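Local coordinates for protein putative Zn-dependent Alcohol Dehydrogenase (Rhodobacter sphaeroides, PDB 3IV6) that binds S-adenosylmethionine in a Rossmann-like alpha/beta domain and is probably a methyltransferase, although it is named a putative zinc-dependent alcohol dehydrogenase, at residues 12-17 with 205-210; 98-103 with 129-134; 111-116 with 141-146; 179-184 with 211-216. One frame throughout, in Å; residues are numbered along the deposited sequence.

Contact 1 of 4, residues 12-17 with 205-210; sequences EAWELI and LEWYRR. With SAM (S-adenosylmethionine), chain E.
Trp14 and Trp207 meet as a T-shaped (edge-to-face) pair where helix 11-15, beside the S-adenosylmethionine pocket of a Rossmann-like fold, packs on helix 201-210. The indole edge of Trp207 is directed at the six-membered ring of Trp14, with the planes at 88° and Trp14 CH2 3.6 Å from Trp207 CZ2. The opposite face of Trp14 lies against the cofactor ribose, its CG 3.6 Å from SAM O2', which sandwiches this indole between ligand and protein. Trp207 is positioned in turn by Ile17, whose CG1 sits over the five-membered ring in a CH-pi contact, 3.7 Å from the centroid. A chi1 of -171°, setting Trp207 CG opposite the backbone N, swings the indole from its helix toward residues 12-17. Farther out, His196 packs edge-to-face with Trp207, and Arg211 makes a cation-pi contact with it. The Leu16 and Glu206 side chains cross at about a right angle, Leu16 CD1 3.5 Å from Glu206 CB. Glu206 ties down two arginines: OE1 takes Arg209 NE, and the anti lone pair of OE2 takes Arg210 NE at 2.8 Å. The extended Arg210 chain then brings NH1 3.4 Å from Glu12 O, a weak hydrogen bond, with Leu16 CG over one guanidinium face.

Contact 2 of 4, residues 98-103 with 129-134; sequences DITAEI and RRACLG. With SAM (S-adenosylmethionine), chain E.
This is a loop-on-helix contact: Ile99 and Thr100, in the turn that follows strand 93-96, rest against Arg130, Ala131 and Gly134 of helix 125-139. Its polar link is a hydrogen bond from Arg130 NH1 to Thr100 O, modelled at a short 2.5 Å whose exact value is doubtful, the donor approaching from above the carbonyl plane. Arg130 gets there by bending at chi3 (-75°), which carries NH1 across to Thr100, and its NH2 forms a salt bridge with Glu126. Next to it the helix backbone comes close, with Ala131 CA 3.5 Å from Ile99 O in a nearly straight CA-H...O contact. Apolar groups fill in around this: Ile99 CG2 lies 4.0 Å from Ala131 CB, and Ile103 CG1 packs on the bare backbone of Gly134. Within the loop, Asp98 OD1 closes an Asx turn, receiving Thr100 N and Thr100 OG1 from the same face of its carboxylate plane. The same OD1 accepts SAM N6 at 3.1 Å, and Ile99 N donates to SAM N1 at 3.0 Å, while Asn8 holds Asp98 OD2. An acidic side chain reading the exocyclic amine beside a backbone N-H reading N1 is consistent with the adenine site of class I methyltransferases.

Contact 3 of 4, residues 111-116 with 141-146; sequences FDFVLN and SGTVRA
Strands 113-117 and 143-149 are the two parallel strands of a beta-alpha-beta unit whose crossover is helix 125-139, and Phe113 to Asn116 pair in register with Thr143 to Ala146. The axes of the two strand segments approach to 4.7 Å, with 6° between their directions. Four backbone hydrogen bonds join them: Thr143 N to Asp112 O, Val114 N to Thr143 O, Arg145 N to Val114 O and Asn116 N to Arg145 O. On one face of the sheet Phe113, Leu115, Thr143 and Arg145 project together. Phe113 lies alongside Thr143, with CD1 3.8 Å from Thr143 CB, and its CE1 is 4.1 Å above the Arg145 guanidinium plane, toward the rim of that group. Leu115 CD2 packs on the aliphatic part of the extended Arg145 chain, 4.0 Å from CB. Truncating Phe113 to an alanine would probably uncover this guanidinium face and leave a gap beside Thr143. On the other face, turned to helix 125-139, Val114 CB meets Val144 CG2 at 4.3 Å. With chi1 at 51°, the Asn116 amide leans toward the neighbouring strand, placing ND2 3.5 Å from Ala146 CB. The Arg145 guanidinium has Phe113 over one face, while its NH2 bonds to the backbone oxygens of Phe39 and Glu41, so its charge is probably eased by neutral backbone dipoles.

Contact 4 of 4, residues 179-184 with 211-216; sequences TFHFRE and RGKETR
Strands 179-181 and 213-215 form an antiparallel pair in a small three-stranded sheet outside the Rossmann-like core, with 213-215 entered directly from helix 201-210 through Gly212, where phi turns positive. Phe180 and Glu214 are the hydrogen-bonded pair, exchanging both backbone N-H...O bonds. The flanking pairs are non-hydrogen-bonded. In one, Thr179 OG1 and Thr215 OG1 share a hydrogen bond of 3.0 Å; in the other, the extended Lys213 chain runs over the His181 ring, its CG 3.9 Å from the centroid in a CH-pi contact. On the face of Phe180 and Glu214 the acid is the hub of a salt-bridge network. Arg211 grips it side-on, NE to OE2 and NH2 to the syn lone pair of OE1 at 3.0 Å, and Arg216 NH1 reaches the anti side of OE1 at 3.1 Å. Arg122 adds a further salt bridge to OE1, whereas Arg216 NE turns to Asp156. Phe182 brings its edge to this carboxylate, with CE2 3.7 Å from Glu214 OE1 and the two planes at 89°. Replacing Glu214 with a leucine would probably leave Arg211, Arg122 and Arg216 NH1 without their shared countercharge, the Arg211 guanidinium freer to turn. Beyond the strand ends a water accepts from Arg183 N at 2.9 Å and lies the same distance from Gly212 O.

How the contacts relate
From the N terminus, residues 12-17 open contact 1, which closes at 205-210 and so encloses most of the Rossmann-like domain. Contacts 2 and 3 are nested inside that loop and cross each other, since their segments alternate through strand 113-117, helix 125-139 and strand 143-149; contact 2 ties the turn after strand 93-96 to helix 125-139, and contact 3 pairs the strands that helix connects. Contact 4 opens only after both have closed, and crosses contact 1, because 179-184 lies within the loop closed by contact 1 and 211-216 just beyond it. Contacts 1 and 4 touch, Tyr208 O lying 3.5 Å from Phe182 CD2. Contacts 1 and 2 do not, their centres about 21 Å apart, yet both reach S-adenosylmethionine.

Contact 1 of 4, residues 12-17 with 205-210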
# COMPACT_ATOMS: atom_id res chain seq x y z
N GLU A 12 -12.67 5.49 -3.60
CA GLU A 12 -13.80 5.85 -2.74
C GLU A 12 -13.59 5.47 -1.28
O GLU A 12 -14.04 6.17 -0.37
CB GLU A 12 -15.14 5.30 -3.26
CG GLU A 12 -15.83 6.18 -4.31
CD GLU A 12 -15.64 7.68 -4.01
OE1 GLU A 12 -16.39 8.23 -3.17
OE2 GLU A 12 -14.73 8.30 -4.61
N ALA A 13 -12.91 4.35 -1.04
CA ALA A 13 -12.65 3.92 0.33
C ALA A 13 -11.79 4.95 1.07
O ALA A 13 -11.86 5.07 2.28
CB ALA A 13 -11.97 2.55 0.34
N TRP A 14 -10.98 5.71 0.36
CA TRP A 14 -10.07 6.57 1.11
C TRP A 14 -10.53 8.04 1.23
O TRP A 14 -10.02 8.81 2.06
CB TRP A 14 -8.63 6.41 0.59
CG TRP A 14 -8.18 4.98 0.65
CD1 TRP A 14 -8.40 4.01 -0.27
CD2 TRP A 14 -7.42 4.36 1.71
NE1 TRP A 14 -7.83 2.82 0.12
CE2 TRP A 14 -7.21 3.01 1.33
CE3 TRP A 14 -6.86 4.82 2.91
CZ2 TRP A 14 -6.49 2.11 2.13
CZ3 TRP A 14 -6.15 3.93 3.70
CH2 TRP A 14 -5.97 2.58 3.31
N GLU A 15 -11.53 8.40 0.44
CA GLU A 15 -12.33 9.60 0.63
C GLU A 15 -12.98 9.61 2.00
O GLU A 15 -13.21 10.66 2.59
CB GLU A 15 -13.40 9.66 -0.45
CG GLU A 15 -12.79 9.67 -1.81
CD GLU A 15 -11.93 10.88 -2.02
OE1 GLU A 15 -10.71 10.71 -2.27
OE2 GLU A 15 -12.47 12.01 -1.90
N LEU A 16 -13.28 8.41 2.49
CA LEU A 16 -13.84 8.19 3.81
C LEU A 16 -12.89 8.47 4.97
O LEU A 16 -13.35 8.84 6.05
CB LEU A 16 -14.25 6.73 3.92
CG LEU A 16 -15.73 6.50 4.13
CD1 LEU A 16 -15.87 5.08 4.58
CD2 LEU A 16 -16.26 7.47 5.17
N ILE A 17 -11.59 8.27 4.74
CA ILE A 17 -10.63 8.24 5.83
C ILE A 17 -9.84 9.53 5.97
O ILE A 17 -9.87 10.17 7.02
CB ILE A 17 -9.65 7.05 5.69
CG1 ILE A 17 -10.38 5.71 5.81
CG2 ILE A 17 -8.56 7.15 6.72
CD1 ILE A 17 -11.34 5.61 6.97
N LEU A 205 -16.48 -0.37 8.76
CA LEU A 205 -17.35 -1.18 7.93
C LEU A 205 -17.38 -0.62 6.54
O LEU A 205 -17.19 -1.36 5.58
CB LEU A 205 -18.77 -1.18 8.48
CG LEU A 205 -19.76 -2.15 7.82
CD1 LEU A 205 -19.43 -3.54 8.30
CD2 LEU A 205 -21.21 -1.81 8.13
N GLU A 206 -17.62 0.68 6.42
CA GLU A 206 -17.76 1.26 5.09
C GLU A 206 -16.44 1.23 4.32
O GLU A 206 -16.40 0.85 3.14
CB GLU A 206 -18.35 2.67 5.16
CG GLU A 206 -18.78 3.25 3.79
CD GLU A 206 -19.80 2.37 3.04
OE1 GLU A 206 -20.52 1.56 3.71
OE2 GLU A 206 -19.88 2.48 1.80
N TRP A 207 -15.37 1.64 4.99
CA TRP A 207 -14.01 1.52 4.47
C TRP A 207 -13.70 0.11 3.96
O TRP A 207 -13.17 -0.08 2.87
CB TRP A 207 -13.10 1.81 5.63
CG TRP A 207 -11.68 1.96 5.31
CD1 TRP A 207 -11.13 2.63 4.26
CD2 TRP A 207 -10.60 1.46 6.09
NE1 TRP A 207 -9.76 2.56 4.33
CE2 TRP A 207 -9.42 1.85 5.45
CE3 TRP A 207 -10.53 0.71 7.27
CZ2 TRP A 207 -8.17 1.52 5.96
CZ3 TRP A 207 -9.28 0.39 7.77
CH2 TRP A 207 -8.12 0.79 7.11
N TYR A 208 -14.04 -0.89 4.76
CA TYR A 208 -13.83 -2.27 4.33
C TYR A 208 -14.66 -2.62 3.09
O TYR A 208 -14.14 -3.23 2.17
CB TYR A 208 -14.09 -3.25 5.49
CG TYR A 208 -12.81 -3.59 6.22
CD1 TYR A 208 -11.91 -4.51 5.69
CD2 TYR A 208 -12.47 -2.95 7.41
CE1 TYR A 208 -10.73 -4.81 6.32
CE2 TYR A 208 -11.26 -3.24 8.06
CZ TYR A 208 -10.40 -4.18 7.50
OH TYR A 208 -9.19 -4.49 8.12
N ARG A 209 -15.93 -2.24 3.09
CA ARG A 209 -16.83 -2.57 2.00
C ARG A 209 -16.39 -1.91 0.70
O ARG A 209 -16.53 -2.48 -0.38
CB ARG A 209 -18.27 -2.16 2.34
CG ARG A 209 -18.98 -3.12 3.27
CD ARG A 209 -20.21 -2.48 3.89
NE ARG A 209 -20.88 -1.58 2.96
CZ ARG A 209 -21.92 -1.92 2.20
NH1 ARG A 209 -22.41 -3.15 2.26
NH2 ARG A 209 -22.47 -1.03 1.38
N ARG A 210 -15.86 -0.69 0.81
CA ARG A 210 -15.43 0.07 -0.36
C ARG A 210 -14.06 -0.40 -0.85
O ARG A 210 -13.62 -0.03 -1.93
CB ARG A 210 -15.39 1.56 -0.04
CG ARG A 210 -16.72 2.14 0.41
CD ARG A 210 -16.70 3.66 0.37
NE ARG A 210 -18.03 4.23 0.61
CZ ARG A 210 -18.28 5.53 0.71
NH1 ARG A 210 -17.29 6.40 0.59
NH2 ARG A 210 -19.51 5.95 0.93
N SAM E . -1.72 3.39 4.64
CA SAM E . -0.75 2.48 5.22
C SAM E . 0.53 3.20 5.59
O SAM E . 0.71 4.41 5.41
OXT SAM E . 1.38 2.52 6.12
CB SAM E . -0.50 1.29 4.30
CG SAM E . -1.47 1.14 3.12
SD SAM E . -1.17 2.17 1.65
CE SAM E . 0.20 3.25 2.17
C5' SAM E . -2.67 3.21 1.56
C4' SAM E . -2.57 4.56 0.85
O4' SAM E . -2.28 4.36 -0.52
C3' SAM E . -3.87 5.34 0.88
O3' SAM E . -3.52 6.70 1.00
C2' SAM E . -4.47 5.14 -0.50
O2' SAM E . -5.17 6.29 -0.94
C1' SAM E . -3.25 4.91 -1.38
N9 SAM E . -3.54 3.96 -2.46
C8 SAM E . -4.17 2.75 -2.34
N7 SAM E . -4.27 2.18 -3.56
C5 SAM E . -3.71 3.00 -4.49
C6 SAM E . -3.54 2.90 -5.89
N6 SAM E . -3.97 1.85 -6.59
N1 SAM E . -2.93 3.93 -6.55
C2 SAM E . -2.51 5.05 -5.84
N3 SAM E . -2.66 5.16 -4.47
C4 SAM E . -3.25 4.14 -3.80

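Contact 2 of 4, residues 98-103 with 129-134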
# COMPACT_ATOMS: atom_id res chain seq x y z
N ASP A 98 -2.84 6.68 -10.08
CA ASP A 98 -3.19 5.33 -9.68
C ASP A 98 -2.09 4.34 -10.08
O ASP A 98 -2.00 3.95 -11.24
CB ASP A 98 -4.52 4.95 -10.29
CG ASP A 98 -4.88 3.48 -10.03
OD1 ASP A 98 -4.02 2.70 -9.58
OD2 ASP A 98 -6.05 3.11 -10.31
N ILE A 99 -1.29 3.92 -9.12
CA ILE A 99 -0.17 3.06 -9.43
C ILE A 99 -0.49 1.77 -10.19
O ILE A 99 0.42 1.16 -10.73
CB ILE A 99 0.68 2.74 -8.19
CG1 ILE A 99 2.09 2.29 -8.60
CG2 ILE A 99 -0.01 1.72 -7.32
CD1 ILE A 99 3.05 3.45 -8.83
N THR A 100 -1.75 1.34 -10.25
CA THR A 100 -2.10 0.16 -11.06
C THR A 100 -2.49 0.52 -12.50
O THR A 100 -2.77 -0.34 -13.34
CB THR A 100 -3.26 -0.63 -10.46
OG1 THR A 100 -4.45 0.14 -10.62
CG2 THR A 100 -3.02 -0.93 -8.98
N ALA A 101 -2.54 1.82 -12.76
CA ALA A 101 -2.77 2.34 -14.09
C ALA A 101 -1.41 2.54 -14.76
O ALA A 101 -0.37 2.61 -14.09
CB ALA A 101 -3.53 3.65 -14.02
N GLU A 102 -1.43 2.64 -16.08
CA GLU A 102 -0.18 2.77 -16.79
C GLU A 102 0.42 4.14 -16.48
O GLU A 102 -0.27 5.15 -16.48
CB GLU A 102 -0.33 2.53 -18.30
CG GLU A 102 1.01 2.26 -18.95
CD GLU A 102 0.90 1.99 -20.43
OE1 GLU A 102 -0.24 1.98 -20.96
OE2 GLU A 102 1.96 1.78 -21.06
N ILE A 103 1.72 4.13 -16.22
CA ILE A 103 2.43 5.35 -15.87
C ILE A 103 2.50 6.40 -17.04
O ILE A 103 2.80 6.07 -18.19
CB ILE A 103 3.81 4.96 -15.33
CG1 ILE A 103 3.61 4.06 -14.12
CG2 ILE A 103 4.66 6.20 -14.99
CD1 ILE A 103 2.71 4.68 -13.06
N ARG A 129 0.50 -7.06 -9.41
CA ARG A 129 1.42 -7.20 -10.55
C ARG A 129 1.52 -5.87 -11.31
O ARG A 129 2.58 -5.32 -11.45
CB ARG A 129 1.02 -8.34 -11.50
CG ARG A 129 1.13 -9.70 -10.90
CD ARG A 129 0.42 -10.68 -11.75
NE ARG A 129 0.35 -12.00 -11.14
CZ ARG A 129 -0.57 -12.91 -11.45
NH1 ARG A 129 -1.49 -12.62 -12.37
NH2 ARG A 129 -0.58 -14.09 -10.84
N ARG A 130 0.39 -5.35 -11.78
CA ARG A 130 0.37 -4.04 -12.42
C ARG A 130 1.08 -2.94 -11.59
O ARG A 130 1.82 -2.11 -12.12
CB ARG A 130 -1.07 -3.64 -12.78
CG ARG A 130 -1.58 -4.31 -14.04
CD ARG A 130 -2.90 -3.70 -14.49
NE ARG A 130 -4.01 -4.15 -13.65
CZ ARG A 130 -4.81 -3.34 -12.95
NH1 ARG A 130 -4.65 -2.02 -12.98
NH2 ARG A 130 -5.77 -3.88 -12.23
N ALA A 131 0.82 -2.92 -10.29
CA ALA A 131 1.46 -1.94 -9.42
C ALA A 131 2.99 -2.03 -9.48
O ALA A 131 3.65 -1.02 -9.70
CB ALA A 131 0.98 -2.09 -7.98
N CYS A 132 3.54 -3.23 -9.29
CA CYS A 132 5.00 -3.40 -9.26
C CYS A 132 5.64 -2.91 -10.53
O CYS A 132 6.59 -2.16 -10.47
CB CYS A 132 5.40 -4.85 -8.93
SG CYS A 132 4.89 -5.26 -7.21
N LEU A 133 5.09 -3.30 -11.68
CA LEU A 133 5.42 -2.70 -12.98
C LEU A 133 5.42 -1.14 -12.94
O LEU A 133 6.36 -0.51 -13.39
CB LEU A 133 4.48 -3.23 -14.06
CG LEU A 133 4.91 -3.12 -15.53
CD1 LEU A 133 6.37 -3.54 -15.74
CD2 LEU A 133 4.02 -3.97 -16.40
N GLY A 134 4.37 -0.54 -12.40
CA GLY A 134 4.33 0.88 -12.24
C GLY A 134 5.48 1.44 -11.41
O GLY A 134 6.03 2.49 -11.71
N SAM E . -1.72 3.39 4.64
CA SAM E . -0.75 2.48 5.22
C SAM E . 0.53 3.20 5.59
O SAM E . 0.71 4.41 5.41
OXT SAM E . 1.38 2.52 6.12
CB SAM E . -0.50 1.29 4.30
CG SAM E . -1.47 1.14 3.12
SD SAM E . -1.17 2.17 1.65
CE SAM E . 0.20 3.25 2.17
C5' SAM E . -2.67 3.21 1.56
C4' SAM E . -2.57 4.56 0.85
O4' SAM E . -2.28 4.36 -0.52
C3' SAM E . -3.87 5.34 0.88
O3' SAM E . -3.52 6.70 1.00
C2' SAM E . -4.47 5.14 -0.50
O2' SAM E . -5.17 6.29 -0.94
C1' SAM E . -3.25 4.91 -1.38
N9 SAM E . -3.54 3.96 -2.46
C8 SAM E . -4.17 2.75 -2.34
N7 SAM E . -4.27 2.18 -3.56
C5 SAM E . -3.71 3.00 -4.49
C6 SAM E . -3.54 2.90 -5.89
N6 SAM E . -3.97 1.85 -6.59
N1 SAM E . -2.93 3.93 -6.55
C2 SAM E . -2.51 5.05 -5.84
N3 SAM E . -2.66 5.16 -4.47
C4 SAM E . -3.25 4.14 -3.80

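Contact 3 of 4, residues 111-116 with 141-146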
# COMPACT_ATOMS: atom_id res chain seq x y z
N PHE A 111 12.56 8.81 -11.05
CA PHE A 111 12.90 8.79 -9.62
C PHE A 111 14.06 7.86 -9.28
O PHE A 111 14.19 6.80 -9.88
CB PHE A 111 11.65 8.44 -8.81
CG PHE A 111 10.55 9.43 -8.97
CD1 PHE A 111 10.53 10.58 -8.21
CD2 PHE A 111 9.58 9.23 -9.91
CE1 PHE A 111 9.52 11.53 -8.38
CE2 PHE A 111 8.58 10.18 -10.07
CZ PHE A 111 8.57 11.34 -9.30
N ASP A 112 14.91 8.25 -8.32
CA ASP A 112 15.95 7.33 -7.83
C ASP A 112 15.36 6.21 -6.95
O ASP A 112 15.82 5.06 -6.98
CB ASP A 112 17.01 8.07 -7.01
CG ASP A 112 17.82 9.05 -7.84
OD1 ASP A 112 18.12 10.15 -7.31
OD2 ASP A 112 18.16 8.73 -9.00
N PHE A 113 14.34 6.58 -6.16
CA PHE A 113 13.68 5.67 -5.23
C PHE A 113 12.17 5.75 -5.27
O PHE A 113 11.59 6.84 -5.34
CB PHE A 113 14.15 5.92 -3.80
CG PHE A 113 15.60 5.66 -3.60
CD1 PHE A 113 16.06 4.39 -3.30
CD2 PHE A 113 16.52 6.70 -3.70
CE1 PHE A 113 17.40 4.16 -3.10
CE2 PHE A 113 17.86 6.48 -3.51
CZ PHE A 113 18.31 5.21 -3.21
N VAL A 114 11.52 4.59 -5.23
CA VAL A 114 10.08 4.55 -5.01
C VAL A 114 9.85 3.78 -3.73
O VAL A 114 10.27 2.62 -3.59
CB VAL A 114 9.34 3.87 -6.18
CG1 VAL A 114 7.96 3.32 -5.72
CG2 VAL A 114 9.18 4.83 -7.35
N LEU A 115 9.23 4.44 -2.77
CA LEU A 115 8.88 3.82 -1.49
C LEU A 115 7.36 3.61 -1.31
O LEU A 115 6.54 4.44 -1.74
CB LEU A 115 9.43 4.66 -0.33
CG LEU A 115 10.76 5.36 -0.56
CD1 LEU A 115 11.06 6.29 0.58
CD2 LEU A 115 11.90 4.39 -0.81
N ASN A 116 6.97 2.48 -0.72
CA ASN A 116 5.63 2.37 -0.15
C ASN A 116 5.54 1.35 0.98
O ASN A 116 6.25 0.33 0.96
CB ASN A 116 4.57 2.10 -1.23
CG ASN A 116 4.94 0.92 -2.14
OD1 ASN A 116 5.52 1.11 -3.21
ND2 ASN A 116 4.56 -0.28 -1.74
N SER A 141 15.97 2.84 -13.60
CA SER A 141 17.07 2.01 -13.11
C SER A 141 17.31 2.25 -11.62
O SER A 141 18.37 1.90 -11.09
CB SER A 141 18.35 2.29 -13.90
OG SER A 141 18.70 3.66 -13.84
N GLY A 142 16.33 2.85 -10.96
CA GLY A 142 16.44 3.14 -9.54
C GLY A 142 16.05 1.96 -8.67
O GLY A 142 15.98 0.83 -9.14
N THR A 143 15.80 2.23 -7.39
CA THR A 143 15.44 1.18 -6.45
C THR A 143 13.99 1.34 -5.97
O THR A 143 13.52 2.46 -5.76
CB THR A 143 16.41 1.20 -5.25
OG1 THR A 143 17.76 1.15 -5.76
CG2 THR A 143 16.15 0.03 -4.29
N VAL A 144 13.28 0.23 -5.85
CA VAL A 144 11.93 0.25 -5.27
C VAL A 144 12.05 -0.42 -3.93
O VAL A 144 12.64 -1.50 -3.81
CB VAL A 144 10.93 -0.55 -6.14
CG1 VAL A 144 9.48 -0.69 -5.47
CG2 VAL A 144 10.86 0.08 -7.51
N ARG A 145 11.51 0.24 -2.90
CA ARG A 145 11.41 -0.37 -1.58
C ARG A 145 9.95 -0.47 -1.20
O ARG A 145 9.24 0.54 -1.06
CB ARG A 145 12.22 0.43 -0.57
CG ARG A 145 13.73 0.48 -0.89
CD ARG A 145 14.46 1.34 0.08
NE ARG A 145 15.89 1.25 -0.13
CZ ARG A 145 16.82 1.98 0.50
NH1 ARG A 145 18.11 1.79 0.22
NH2 ARG A 145 16.47 2.89 1.41
N ALA A 146 9.49 -1.70 -1.10
CA ALA A 146 8.06 -1.95 -0.84
C ALA A 146 7.85 -2.97 0.29
O ALA A 146 8.28 -4.11 0.17
CB ALA A 146 7.35 -2.42 -2.12

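Contact 4 of 4, residues 179-184 with 211-216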
# COMPACT_ATOMS: atom_id res chain seq x y z
N THR A 179 -7.71 -14.52 -1.46
CA THR A 179 -8.29 -13.21 -1.65
C THR A 179 -9.60 -13.08 -0.91
O THR A 179 -10.45 -13.93 -1.03
CB THR A 179 -8.56 -12.93 -3.13
OG1 THR A 179 -7.38 -13.17 -3.88
CG2 THR A 179 -8.96 -11.50 -3.34
N PHE A 180 -9.75 -12.01 -0.14
CA PHE A 180 -11.00 -11.70 0.52
C PHE A 180 -11.83 -10.67 -0.25
O PHE A 180 -11.28 -9.71 -0.80
CB PHE A 180 -10.73 -11.14 1.89
CG PHE A 180 -10.34 -12.18 2.90
CD1 PHE A 180 -11.29 -13.01 3.48
CD2 PHE A 180 -9.03 -12.29 3.31
CE1 PHE A 180 -10.93 -13.94 4.41
CE2 PHE A 180 -8.66 -13.24 4.24
CZ PHE A 180 -9.61 -14.06 4.79
N HIS A 181 -13.15 -10.89 -0.32
CA HIS A 181 -14.09 -9.85 -0.77
C HIS A 181 -14.96 -9.37 0.37
O HIS A 181 -15.92 -10.04 0.73
CB HIS A 181 -15.00 -10.35 -1.87
CG HIS A 181 -15.56 -9.24 -2.69
ND1 HIS A 181 -16.05 -9.42 -3.97
CD2 HIS A 181 -15.66 -7.91 -2.43
CE1 HIS A 181 -16.44 -8.25 -4.45
NE2 HIS A 181 -16.21 -7.32 -3.54
N PHE A 182 -14.65 -8.22 0.96
CA PHE A 182 -15.31 -7.90 2.23
C PHE A 182 -16.82 -7.60 2.11
O PHE A 182 -17.64 -8.08 2.90
CB PHE A 182 -14.57 -6.75 2.91
CG PHE A 182 -13.10 -6.97 3.03
CD1 PHE A 182 -12.60 -7.96 3.88
CD2 PHE A 182 -12.23 -6.22 2.26
CE1 PHE A 182 -11.23 -8.18 3.99
CE2 PHE A 182 -10.87 -6.43 2.34
CZ PHE A 182 -10.36 -7.42 3.23
N ARG A 183 -17.15 -6.78 1.12
CA ARG A 183 -18.51 -6.37 0.83
C ARG A 183 -19.40 -7.56 0.48
O ARG A 183 -20.55 -7.37 0.11
CB ARG A 183 -18.49 -5.40 -0.35
CG ARG A 183 -19.82 -4.81 -0.76
CD ARG A 183 -19.64 -3.87 -1.93
NE ARG A 183 -20.75 -2.94 -2.05
CZ ARG A 183 -21.96 -3.28 -2.47
NH1 ARG A 183 -22.22 -4.55 -2.82
NH2 ARG A 183 -22.93 -2.36 -2.56
N GLU A 184 -18.86 -8.77 0.59
CA GLU A 184 -19.56 -9.97 0.15
C GLU A 184 -19.58 -11.02 1.25
O GLU A 184 -20.20 -12.08 1.09
CB GLU A 184 -18.90 -10.54 -1.11
CG GLU A 184 -19.23 -9.77 -2.38
CD GLU A 184 -20.44 -10.32 -3.11
OE1 GLU A 184 -21.34 -10.87 -2.43
OE2 GLU A 184 -20.49 -10.22 -4.35
N ARG A 211 -13.40 -1.22 -0.04
CA ARG A 211 -12.01 -1.58 -0.28
C ARG A 211 -11.90 -2.71 -1.31
O ARG A 211 -10.83 -2.94 -1.87
CB ARG A 211 -11.32 -1.99 1.02
CG ARG A 211 -10.29 -1.00 1.52
CD ARG A 211 -10.03 -1.17 3.01
NE ARG A 211 -9.17 -2.32 3.29
CZ ARG A 211 -8.51 -2.50 4.42
NH1 ARG A 211 -8.60 -1.60 5.40
NH2 ARG A 211 -7.75 -3.57 4.59
N GLY A 212 -13.01 -3.40 -1.54
CA GLY A 212 -13.10 -4.35 -2.63
C GLY A 212 -12.51 -5.70 -2.27
O GLY A 212 -12.70 -6.19 -1.16
N LYS A 213 -11.79 -6.30 -3.21
CA LYS A 213 -11.03 -7.51 -2.95
C LYS A 213 -9.63 -7.19 -2.46
O LYS A 213 -9.03 -6.19 -2.87
CB LYS A 213 -10.96 -8.39 -4.20
CG LYS A 213 -12.30 -8.96 -4.63
CD LYS A 213 -12.18 -9.73 -5.94
CE LYS A 213 -13.45 -10.51 -6.24
NZ LYS A 213 -13.29 -11.38 -7.43
N GLU A 214 -9.10 -8.03 -1.57
CA GLU A 214 -7.69 -7.93 -1.15
C GLU A 214 -7.04 -9.32 -1.03
O GLU A 214 -7.62 -10.25 -0.49
CB GLU A 214 -7.53 -7.13 0.15
CG GLU A 214 -7.60 -5.60 -0.06
CD GLU A 214 -7.46 -4.82 1.24
OE1 GLU A 214 -7.34 -5.48 2.29
OE2 GLU A 214 -7.49 -3.56 1.22
N THR A 215 -5.84 -9.46 -1.57
CA THR A 215 -5.14 -10.73 -1.52
C THR A 215 -4.16 -10.79 -0.33
O THR A 215 -3.54 -9.80 0.00
CB THR A 215 -4.39 -10.93 -2.82
OG1 THR A 215 -5.34 -10.93 -3.90
CG2 THR A 215 -3.55 -12.21 -2.79
N ARG A 216 -4.04 -11.95 0.33
CA ARG A 216 -3.07 -12.06 1.42
C ARG A 216 -1.83 -12.73 0.88
O ARG A 216 -1.92 -13.61 0.02
CB ARG A 216 -3.60 -12.82 2.64
CG ARG A 216 -4.74 -12.15 3.45
CD ARG A 216 -4.83 -10.66 3.28
NE ARG A 216 -5.85 -10.07 4.17
CZ ARG A 216 -6.23 -8.79 4.14
NH1 ARG A 216 -5.70 -7.95 3.25
NH2 ARG A 216 -7.13 -8.34 4.98
O HOH W 1 -15.21 -5.05 -0.14